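Long-range contacts in ABC transporter, periplasmic substrate-binding protein (Vibrio cholerae O1 biovar eltor, PDB 1TWY), which probably captures phosphate in the periplasm and delivers it to an ABC-type uptake transporter: residues I30-S35 and A77-T82; S83-E88 and P238-H243; Q92-T97 and Y244-D249. All blocks are in the same frame, centred on the assembly; numbering follows the deposited sequence.

Interaction 1 of 3, residues I30-S35 and A77-T82; sequences ITISGS and ADIAMT. With PO4 (phosphate ion), chain I.
Ile32, Ser33 and Gly34 pair with Ile79, Ala80 and Met81 as parallel neighbours in the central sheet of an alpha/beta lobe of the periplasmic binding protein fold. Thr31 O takes two donors, Asp78 N at 2.9 Å and the longer Ile79 N, both in the carbonyl plane. Beyond it, Ser33 N reaches Ile79 O at 3.0 Å; Met81 N then donates to Ser33 O, and Ser35 N to Met81 O. Asp78 extends the pairing with its side chain: the anti lone pair of its OD2 accepts Thr31 N at 3.0 Å.

The apolar contacts gather on the face bearing Ile32 and Ile79. CG1 of Ile32 stands anti to its own backbone N (chi1 177°), which carries CD1 across to Ile79 CG2 at 3.5 Å; on one side Ile30 CG2 meets Ile79 CD1, and on the other SE of Met81, a selenomethionine, lies 4.0 Å from Ile32 CG1. Helices 36-52 and 250-260 pack onto this face. On the other face Ser33 OG rests against the methyl of Ala77 and has a weak hydrogen bond with Gln61 NE2, while Leu71 of helix 65-73 touches Ser33.

Just past the strand, Ser35 is the N-cap of helix 36-52, its OG accepting from Val38 N. That same OG is a donor to a bound phosphate ion, with Ser35 OG and phosphate O1 2.6 Å apart.

Interaction 2 of 3, residues S83-E88 and P238-H243; sequences SRYLTE and PFLILH. With PO4 (phosphate ion), chain I.
Phosphate O1 is gripped by more than one hydroxyl: Ser83, whose backbone lies against Pro238, gives OG to O1 at 2.7 Å, an oxygen shared with Ser35. With chi1 at 59°, Ser83 OG sits between its own backbone N and carbonyl carbon, directed at the anion. Across the contact no hydrogen bond forms; Ser83 CA instead brings its hydrogen to Pro238 O, at a CA to O distance of 3.1 Å.

The side chains meet through carbon. Pro238 CG lies over the centre of one face of the Tyr85 ring, 3.6 Å from the ring centroid and 10° off the normal, a CH-pi contact in which the proline ring presses one corner into the aromatic face. Leu240 points its CD1 at the backbone of the loop, 3.5 Å from Arg84 O, and also approaches Tyr85 CD1. Farther along, Leu86 and Leu242 meet tip to tip, Leu86 CD1 lying 3.8 Å from Leu242 CD2. Arg84 braces the loop from within: its NH1 bonds Tyr85 O, nearly in the guanidinium plane, and also forms a salt bridge with Glu90.

The loop thus leaves strand 79-82 and runs over strand 236-243, which is antiparallel both to that strand and to strand 96-109. Helix 65-73 packs Ile69 against Arg84, Leu86 and Leu242, while Phe239 turns to helix 36-52.

Interaction 3 of 3, residues Q92-T97 and Y244-D249; sequences QNTLHT and YSDNAD
A type I beta turn from Gln92 to Leu95, leading into strand 96-109, packs against Tyr244 at the start of the loop that follows strand 236-243. The turn is closed by its own backbone bond from Leu95 N to Gln92 O, and it presents three different groups to the tyrosine. The chain of Gln92 is extended beyond CG, and its OE1 comes to the edge of the ring, in the ring plane, where it accepts the phenol hydroxyl: Tyr244 OH to Gln92 OE1 is 2.8 Å. The amide and ring planes stand 47° apart, and the donor is tilted only 15° from the plane of the Gln92 carbonyl. Leu95 supplies the apolar part, its CD1 lying over one face of the ring at 4.3 Å from the centroid, in a CH-pi contact. At the ring edge, Thr94 O lies 3.4 Å from Tyr244 CD1.

CG of Tyr244 is anti to its carbonyl carbon (chi1 -67°), which brings the ring back to Leu95 and Gln92 although its CB points away from the turn. A second link forms where the strand begins. There the His96 ring accepts a weak hydrogen bond, Ser245 N to ND1 at 3.3 Å, with the donor in the plane of the imidazole. Leu72 and Lys73 of helix 65-73 also touch the tyrosine, and Asp249 closes the loop as the N-cap of helix 250-260.

The contact thus joins the turn before strand 96-109 to the loop after strand 236-243, at one end of this antiparallel pair, in an alpha/beta lobe of the periplasmic binding protein fold.

Overall arrangement
All three interactions lie in the same lobe, around one sheet. Strand 236-243 joins them: Ala80 N to Leu242 O and Thr82 O to Leu240 N, both 2.9 Å and probable hydrogen bonds, tie interaction 1 to interaction 2, while His96 N to His243 O, also 2.9 Å and probable, ties interaction 3 to interaction 2. The centres of interactions 1 and 2 are about 11 Å apart, and each is about 13 Å from interaction 3. Interactions 1 and 2 meet at the phosphate ion, where Thr36, Ser37 and Ser65 add further hydroxyls; the ion probably comes from the crystallisation liquor, but this hydroxyl cluster near the start of helix 36-52 is consistent with a phosphate receptor's substrate site.

Interaction 1 of 3, residues I30-S35 and A77-T82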
loop_
_atom_site.group_PDB
_atom_site.type_symbol
_atom_site.label_atom_id
_atom_site.label_comp_id
_atom_site.label_asym_id
_atom_site.label_seq_id
_atom_site.Cartn_x
_atom_site.Cartn_y
_atom_site.Cartn_z
ATOM N N ILE A 30 4.214 -20.867 13.870
ATOM C CA ILE A 30 3.178 -20.397 12.966
ATOM C C ILE A 30 3.992 -19.644 11.928
ATOM O O ILE A 30 4.852 -18.902 12.270
ATOM C CB ILE A 30 2.185 -19.404 13.659
ATOM C CG1 ILE A 30 1.265 -20.145 14.623
ATOM C CG2 ILE A 30 1.285 -18.749 12.693
ATOM C CD1 ILE A 30 0.535 -19.220 15.603
ATOM N N THR A 31 3.664 -19.812 10.676
ATOM C CA THR A 31 4.422 -19.131 9.598
ATOM C C THR A 31 3.403 -18.250 8.922
ATOM O O THR A 31 2.371 -18.745 8.453
ATOM C CB THR A 31 4.910 -20.142 8.627
ATOM O OG1 THR A 31 5.740 -21.095 9.298
ATOM C CG2 THR A 31 5.777 -19.504 7.496
ATOM N N ILE A 32 3.641 -16.935 8.881
ATOM C CA ILE A 32 2.766 -16.059 8.159
ATOM C C ILE A 32 3.623 -15.443 7.038
ATOM O O ILE A 32 4.631 -14.806 7.325
ATOM C CB ILE A 32 2.098 -14.992 9.137
ATOM C CG1 ILE A 32 1.241 -14.015 8.371
ATOM C CG2 ILE A 32 3.110 -14.236 9.959
ATOM C CD1 ILE A 32 0.195 -13.232 9.262
ATOM N N SER A 33 3.163 -15.564 5.808
ATOM C CA SER A 33 3.962 -15.238 4.629
ATOM C C SER A 33 3.248 -14.318 3.744
ATOM O O SER A 33 2.052 -14.456 3.516
ATOM C CB SER A 33 4.253 -16.556 3.898
ATOM O OG SER A 33 4.803 -17.446 4.882
ATOM N N GLY A 34 4.024 -13.442 3.084
ATOM C CA GLY A 34 3.522 -12.670 1.967
ATOM C C GLY A 34 4.062 -11.250 1.934
ATOM O O GLY A 34 5.247 -11.011 2.104
ATOM N N SER A 35 3.144 -10.365 1.754
ATOM C CA SER A 35 3.379 -8.960 1.640
ATOM C C SER A 35 4.402 -8.356 2.547
ATOM O O SER A 35 4.334 -8.467 3.759
ATOM C CB SER A 35 2.057 -8.188 1.745
ATOM O OG SER A 35 2.251 -6.793 1.883
ATOM N N ALA A 77 2.798 -22.195 4.416
ATOM C CA ALA A 77 2.456 -21.133 5.360
ATOM C C ALA A 77 1.121 -21.453 6.055
ATOM O O ALA A 77 0.279 -22.067 5.441
ATOM C CB ALA A 77 2.305 -19.771 4.610
ATOM N N ASP A 78 0.931 -21.019 7.311
ATOM C CA ASP A 78 -0.307 -21.114 8.020
ATOM C C ASP A 78 -1.248 -19.956 7.707
ATOM O O ASP A 78 -2.469 -20.108 7.746
ATOM C CB ASP A 78 -0.058 -21.150 9.478
ATOM C CG ASP A 78 0.774 -22.321 9.890
ATOM O OD1 ASP A 78 0.282 -23.479 9.747
ATOM O OD2 ASP A 78 1.905 -22.175 10.351
ATOM N N ILE A 79 -0.640 -18.785 7.425
ATOM C CA ILE A 79 -1.342 -17.564 7.163
ATOM C C ILE A 79 -0.726 -16.857 6.004
ATOM O O ILE A 79 0.459 -16.845 5.973
ATOM C CB ILE A 79 -1.420 -16.625 8.450
ATOM C CG1 ILE A 79 -1.973 -17.444 9.640
ATOM C CG2 ILE A 79 -2.319 -15.444 8.135
ATOM C CD1 ILE A 79 -1.909 -16.756 10.989
ATOM N N ALA A 80 -1.453 -16.232 5.100
ATOM C CA ALA A 80 -0.789 -15.356 4.158
ATOM C C ALA A 80 -1.216 -13.902 4.483
ATOM O O ALA A 80 -2.268 -13.610 5.043
ATOM C CB ALA A 80 -1.077 -15.708 2.758
HETATM N N MSE A 81 -0.400 -12.948 4.007
HETATM C CA MSE A 81 -0.749 -11.586 4.141
HETATM C C MSE A 81 -0.554 -10.937 2.728
HETATM O O MSE A 81 0.401 -11.278 2.022
HETATM C CB MSE A 81 0.073 -10.896 5.257
HETATM C CG MSE A 81 1.456 -10.931 5.074
HETATM SE SE MSE A 81 2.390 -10.486 6.861
HETATM C CE MSE A 81 3.913 -11.339 6.044
ATOM N N THR A 82 -1.480 -10.100 2.325
ATOM C CA THR A 82 -1.394 -9.411 1.042
ATOM C C THR A 82 -1.643 -7.946 1.256
ATOM O O THR A 82 -2.256 -7.537 2.179
ATOM C CB THR A 82 -2.389 -9.911 -0.037
ATOM O OG1 THR A 82 -3.753 -9.539 0.279
ATOM C CG2 THR A 82 -2.326 -11.418 -0.222
HETATM P P PO4 I . 3.988 -6.474 -1.361
HETATM O O1 PO4 I . 3.275 -5.687 -0.248
HETATM O O2 PO4 I . 4.375 -5.413 -2.538
HETATM O O3 PO4 I . 5.308 -7.168 -0.858
HETATM O O4 PO4 I . 3.143 -7.498 -2.086
#

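Interaction 2 of 3, residues S83-E88 and P238-H243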
loop_
_atom_site.group_PDB
_atom_site.type_symbol
_atom_site.label_atom_id
_atom_site.label_comp_id
_atom_site.label_asym_id
_atom_site.label_seq_id
_atom_site.Cartn_x
_atom_site.Cartn_y
_atom_site.Cartn_z
ATOM N N SER A 83 -1.146 -7.125 0.323
ATOM C CA SER A 83 -1.474 -5.733 0.232
ATOM C C SER A 83 -2.353 -5.332 -0.949
ATOM O O SER A 83 -2.329 -4.176 -1.452
ATOM C CB SER A 83 -0.164 -4.977 0.276
ATOM O OG SER A 83 0.638 -5.431 -0.849
ATOM N N ARG A 84 -3.135 -6.268 -1.432
ATOM C CA ARG A 84 -4.049 -6.123 -2.558
ATOM C C ARG A 84 -5.120 -7.136 -2.440
ATOM O O ARG A 84 -4.962 -8.135 -1.728
ATOM C CB ARG A 84 -3.371 -6.337 -3.890
ATOM C CG ARG A 84 -2.736 -7.694 -3.998
ATOM C CD ARG A 84 -2.180 -7.942 -5.383
ATOM N NE ARG A 84 -1.482 -9.218 -5.550
ATOM C CZ ARG A 84 -2.089 -10.380 -5.790
ATOM N NH1 ARG A 84 -3.394 -10.466 -5.750
ATOM N NH2 ARG A 84 -1.366 -11.499 -5.969
ATOM N N TYR A 85 -6.273 -6.868 -3.042
ATOM C CA TYR A 85 -7.311 -7.875 -3.130
ATOM C C TYR A 85 -6.835 -9.019 -4.050
ATOM O O TYR A 85 -5.922 -8.873 -4.876
ATOM C CB TYR A 85 -8.622 -7.244 -3.624
ATOM C CG TYR A 85 -9.190 -6.236 -2.660
ATOM C CD1 TYR A 85 -9.802 -6.643 -1.511
ATOM C CD2 TYR A 85 -9.211 -4.820 -2.939
ATOM C CE1 TYR A 85 -10.319 -5.757 -0.661
ATOM C CE2 TYR A 85 -9.751 -3.960 -2.011
ATOM C CZ TYR A 85 -10.264 -4.456 -0.857
ATOM O OH TYR A 85 -10.838 -3.644 0.136
ATOM N N LEU A 86 -7.453 -10.162 -3.844
ATOM C CA LEU A 86 -7.146 -11.384 -4.582
ATOM C C LEU A 86 -7.897 -11.267 -5.924
ATOM O O LEU A 86 -8.951 -10.604 -6.040
ATOM C CB LEU A 86 -7.664 -12.584 -3.804
ATOM C CG LEU A 86 -6.635 -13.433 -3.055
ATOM C CD1 LEU A 86 -5.933 -12.609 -2.129
ATOM C CD2 LEU A 86 -7.370 -14.613 -2.355
ATOM N N THR A 87 -7.325 -11.887 -6.926
ATOM C CA THR A 87 -8.015 -12.025 -8.235
ATOM C C THR A 87 -9.060 -13.152 -8.185
ATOM O O THR A 87 -9.169 -13.972 -7.225
ATOM C CB THR A 87 -6.964 -12.269 -9.370
ATOM O OG1 THR A 87 -6.230 -13.478 -9.141
ATOM C CG2 THR A 87 -5.884 -11.153 -9.339
ATOM N N GLU A 88 -9.849 -13.177 -9.246
ATOM C CA GLU A 88 -10.753 -14.264 -9.534
ATOM C C GLU A 88 -10.054 -15.591 -9.393
ATOM O O GLU A 88 -10.519 -16.456 -8.659
ATOM C CB GLU A 88 -11.276 -14.104 -10.977
ATOM C CG GLU A 88 -12.406 -13.083 -11.122
ATOM C CD GLU A 88 -13.710 -13.576 -10.506
ATOM O OE1 GLU A 88 -13.741 -14.749 -10.027
ATOM O OE2 GLU A 88 -14.700 -12.797 -10.514
ATOM N N PRO A 238 -5.756 -2.457 0.723
ATOM C CA PRO A 238 -6.035 -3.293 1.865
ATOM C C PRO A 238 -4.838 -4.068 2.371
ATOM O O PRO A 238 -4.024 -4.497 1.498
ATOM C CB PRO A 238 -7.105 -4.312 1.300
ATOM C CG PRO A 238 -6.737 -4.427 -0.098
ATOM C CD PRO A 238 -6.276 -3.033 -0.514
ATOM N N PHE A 239 -4.703 -4.294 3.682
ATOM C CA PHE A 239 -3.813 -5.307 4.200
ATOM C C PHE A 239 -4.735 -6.476 4.557
ATOM O O PHE A 239 -5.507 -6.349 5.479
ATOM C CB PHE A 239 -3.130 -4.839 5.441
ATOM C CG PHE A 239 -1.982 -3.819 5.205
ATOM C CD1 PHE A 239 -1.696 -3.368 3.941
ATOM C CD2 PHE A 239 -1.188 -3.430 6.245
ATOM C CE1 PHE A 239 -0.608 -2.506 3.724
ATOM C CE2 PHE A 239 -0.116 -2.577 6.055
ATOM C CZ PHE A 239 0.156 -2.110 4.792
ATOM N N LEU A 240 -4.732 -7.552 3.773
ATOM C CA LEU A 240 -5.540 -8.737 4.011
ATOM C C LEU A 240 -4.776 -9.818 4.639
ATOM O O LEU A 240 -3.553 -10.084 4.439
ATOM C CB LEU A 240 -6.078 -9.251 2.681
ATOM C CG LEU A 240 -6.893 -8.316 1.815
ATOM C CD1 LEU A 240 -7.382 -9.108 0.633
ATOM C CD2 LEU A 240 -8.108 -7.669 2.639
ATOM N N ILE A 241 -5.478 -10.585 5.452
ATOM C CA ILE A 241 -5.005 -11.766 6.124
ATOM C C ILE A 241 -5.880 -12.957 5.606
ATOM O O ILE A 241 -7.106 -12.873 5.645
ATOM C CB ILE A 241 -5.186 -11.667 7.612
ATOM C CG1 ILE A 241 -4.497 -10.375 8.196
ATOM C CG2 ILE A 241 -4.624 -12.877 8.299
ATOM C CD1 ILE A 241 -3.045 -10.378 8.027
ATOM N N LEU A 242 -5.175 -13.966 5.115
ATOM C CA LEU A 242 -5.769 -15.162 4.476
ATOM C C LEU A 242 -5.397 -16.376 5.312
ATOM O O LEU A 242 -4.276 -16.576 5.727
ATOM C CB LEU A 242 -5.231 -15.360 3.069
ATOM C CG LEU A 242 -5.590 -14.422 1.935
ATOM C CD1 LEU A 242 -5.241 -13.073 2.183
ATOM C CD2 LEU A 242 -4.773 -14.834 0.704
ATOM N N HIS A 243 -6.368 -17.292 5.484
ATOM C CA HIS A 243 -6.115 -18.529 6.256
ATOM C C HIS A 243 -7.288 -19.469 6.018
ATOM O O HIS A 243 -8.266 -19.055 5.462
ATOM C CB HIS A 243 -5.926 -18.282 7.741
ATOM C CG HIS A 243 -7.173 -17.883 8.443
ATOM N ND1 HIS A 243 -7.905 -16.768 8.089
ATOM C CD2 HIS A 243 -7.848 -18.484 9.454
ATOM C CE1 HIS A 243 -8.966 -16.680 8.875
ATOM N NE2 HIS A 243 -8.953 -17.705 9.709
HETATM P P PO4 I . 3.988 -6.474 -1.361
HETATM O O1 PO4 I . 3.275 -5.687 -0.248
HETATM O O2 PO4 I . 4.375 -5.413 -2.538
HETATM O O3 PO4 I . 5.308 -7.168 -0.858
HETATM O O4 PO4 I . 3.143 -7.498 -2.086
#

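Interaction 3 of 3, residues Q92-T97 and Y244-D249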
loop_
_atom_site.group_PDB
_atom_site.type_symbol
_atom_site.label_atom_id
_atom_site.label_comp_id
_atom_site.label_asym_id
_atom_site.label_seq_id
_atom_site.Cartn_x
_atom_site.Cartn_y
_atom_site.Cartn_z
ATOM N N GLN A 92 -10.403 -18.923 -3.604
ATOM C CA GLN A 92 -10.691 -20.360 -3.366
ATOM C C GLN A 92 -11.818 -20.448 -2.379
ATOM O O GLN A 92 -11.954 -19.653 -1.461
ATOM C CB GLN A 92 -9.515 -21.108 -2.746
ATOM C CG GLN A 92 -8.376 -21.439 -3.587
ATOM C CD GLN A 92 -7.403 -22.332 -2.776
ATOM O OE1 GLN A 92 -7.284 -22.219 -1.520
ATOM N NE2 GLN A 92 -6.707 -23.208 -3.488
ATOM N N ASN A 93 -12.691 -21.420 -2.581
ATOM C CA ASN A 93 -13.937 -21.387 -1.831
ATOM C C ASN A 93 -13.737 -21.494 -0.290
ATOM O O ASN A 93 -14.493 -20.894 0.487
ATOM C CB ASN A 93 -14.901 -22.481 -2.361
ATOM C CG ASN A 93 -15.705 -22.034 -3.629
ATOM O OD1 ASN A 93 -16.332 -22.875 -4.323
ATOM N ND2 ASN A 93 -15.716 -20.718 -3.907
ATOM N N THR A 94 -12.712 -22.231 0.141
ATOM C CA THR A 94 -12.445 -22.462 1.580
ATOM C C THR A 94 -11.367 -21.515 2.197
ATOM O O THR A 94 -11.005 -21.688 3.343
ATOM C CB THR A 94 -11.974 -23.860 1.848
ATOM O OG1 THR A 94 -10.762 -24.165 1.134
ATOM C CG2 THR A 94 -13.072 -24.926 1.416
ATOM N N LEU A 95 -10.822 -20.674 1.348
ATOM C CA LEU A 95 -9.920 -19.622 1.770
ATOM C C LEU A 95 -10.746 -18.588 2.433
ATOM O O LEU A 95 -11.730 -18.162 1.870
ATOM C CB LEU A 95 -9.271 -19.035 0.533
ATOM C CG LEU A 95 -8.012 -18.216 0.779
ATOM C CD1 LEU A 95 -7.140 -18.833 1.824
ATOM C CD2 LEU A 95 -7.273 -18.104 -0.554
ATOM N N HIS A 96 -10.388 -18.202 3.627
ATOM C CA HIS A 96 -10.994 -17.063 4.254
ATOM C C HIS A 96 -10.035 -15.854 4.308
ATOM O O HIS A 96 -8.813 -16.012 4.475
ATOM C CB HIS A 96 -11.450 -17.401 5.609
ATOM C CG HIS A 96 -12.622 -18.339 5.568
ATOM N ND1 HIS A 96 -12.545 -19.658 5.977
ATOM C CD2 HIS A 96 -13.846 -18.189 5.003
ATOM C CE1 HIS A 96 -13.711 -20.245 5.769
ATOM N NE2 HIS A 96 -14.513 -19.381 5.168
ATOM N N THR A 97 -10.664 -14.688 4.208
ATOM C CA THR A 97 -9.972 -13.414 4.126
ATOM C C THR A 97 -10.573 -12.471 5.094
ATOM O O THR A 97 -11.812 -12.414 5.241
ATOM C CB THR A 97 -10.190 -12.856 2.727
ATOM O OG1 THR A 97 -9.585 -13.726 1.756
ATOM C CG2 THR A 97 -9.478 -11.574 2.533
ATOM N N TYR A 244 -7.116 -20.740 6.340
ATOM C CA TYR A 244 -8.216 -21.737 6.135
ATOM C C TYR A 244 -9.012 -21.888 7.417
ATOM O O TYR A 244 -8.690 -22.694 8.228
ATOM C CB TYR A 244 -7.618 -23.052 5.733
ATOM C CG TYR A 244 -7.000 -22.981 4.413
ATOM C CD1 TYR A 244 -7.770 -22.816 3.272
ATOM C CD2 TYR A 244 -5.614 -22.960 4.267
ATOM C CE1 TYR A 244 -7.230 -22.708 2.017
ATOM C CE2 TYR A 244 -5.058 -22.912 3.017
ATOM C CZ TYR A 244 -5.845 -22.762 1.890
ATOM O OH TYR A 244 -5.483 -22.671 0.559
ATOM N N SER A 245 -10.021 -21.050 7.607
ATOM C CA SER A 245 -10.647 -20.892 8.952
ATOM C C SER A 245 -11.049 -22.250 9.554
ATOM O O SER A 245 -10.871 -22.511 10.770
ATOM C CB SER A 245 -11.845 -19.942 8.911
ATOM O OG SER A 245 -13.026 -20.596 8.447
ATOM N N ASP A 246 -11.543 -23.109 8.665
ATOM C CA ASP A 246 -12.023 -24.428 9.033
ATOM C C ASP A 246 -10.827 -25.355 9.339
ATOM O O ASP A 246 -10.625 -25.754 10.516
ATOM C CB ASP A 246 -13.018 -24.957 7.947
ATOM C CG ASP A 246 -12.338 -25.750 6.812
ATOM O OD1 ASP A 246 -11.538 -26.678 7.133
ATOM O OD2 ASP A 246 -12.572 -25.539 5.581
ATOM N N ASN A 247 -9.998 -25.613 8.323
ATOM C CA ASN A 247 -8.971 -26.638 8.407
ATOM C C ASN A 247 -7.704 -26.132 9.127
ATOM O O ASN A 247 -6.662 -26.741 9.010
ATOM C CB ASN A 247 -8.649 -27.264 7.011
ATOM C CG ASN A 247 -8.104 -28.720 7.107
ATOM O OD1 ASN A 247 -8.706 -29.597 7.756
ATOM N ND2 ASN A 247 -6.962 -28.968 6.464
ATOM N N ALA A 248 -7.809 -25.070 9.928
ATOM C CA ALA A 248 -6.628 -24.565 10.664
ATOM C C ALA A 248 -6.489 -25.141 12.096
ATOM O O ALA A 248 -7.480 -25.396 12.805
ATOM C CB ALA A 248 -6.590 -23.006 10.662
ATOM N N ASP A 249 -5.237 -25.343 12.496
ATOM C CA ASP A 249 -4.923 -25.806 13.850
ATOM C C ASP A 249 -5.185 -24.707 14.881
ATOM O O ASP A 249 -5.400 -23.511 14.524
ATOM C CB ASP A 249 -3.482 -26.389 13.938
ATOM C CG ASP A 249 -2.386 -25.386 13.644
ATOM O OD1 ASP A 249 -2.584 -24.166 13.826
ATOM O OD2 ASP A 249 -1.255 -25.720 13.224
#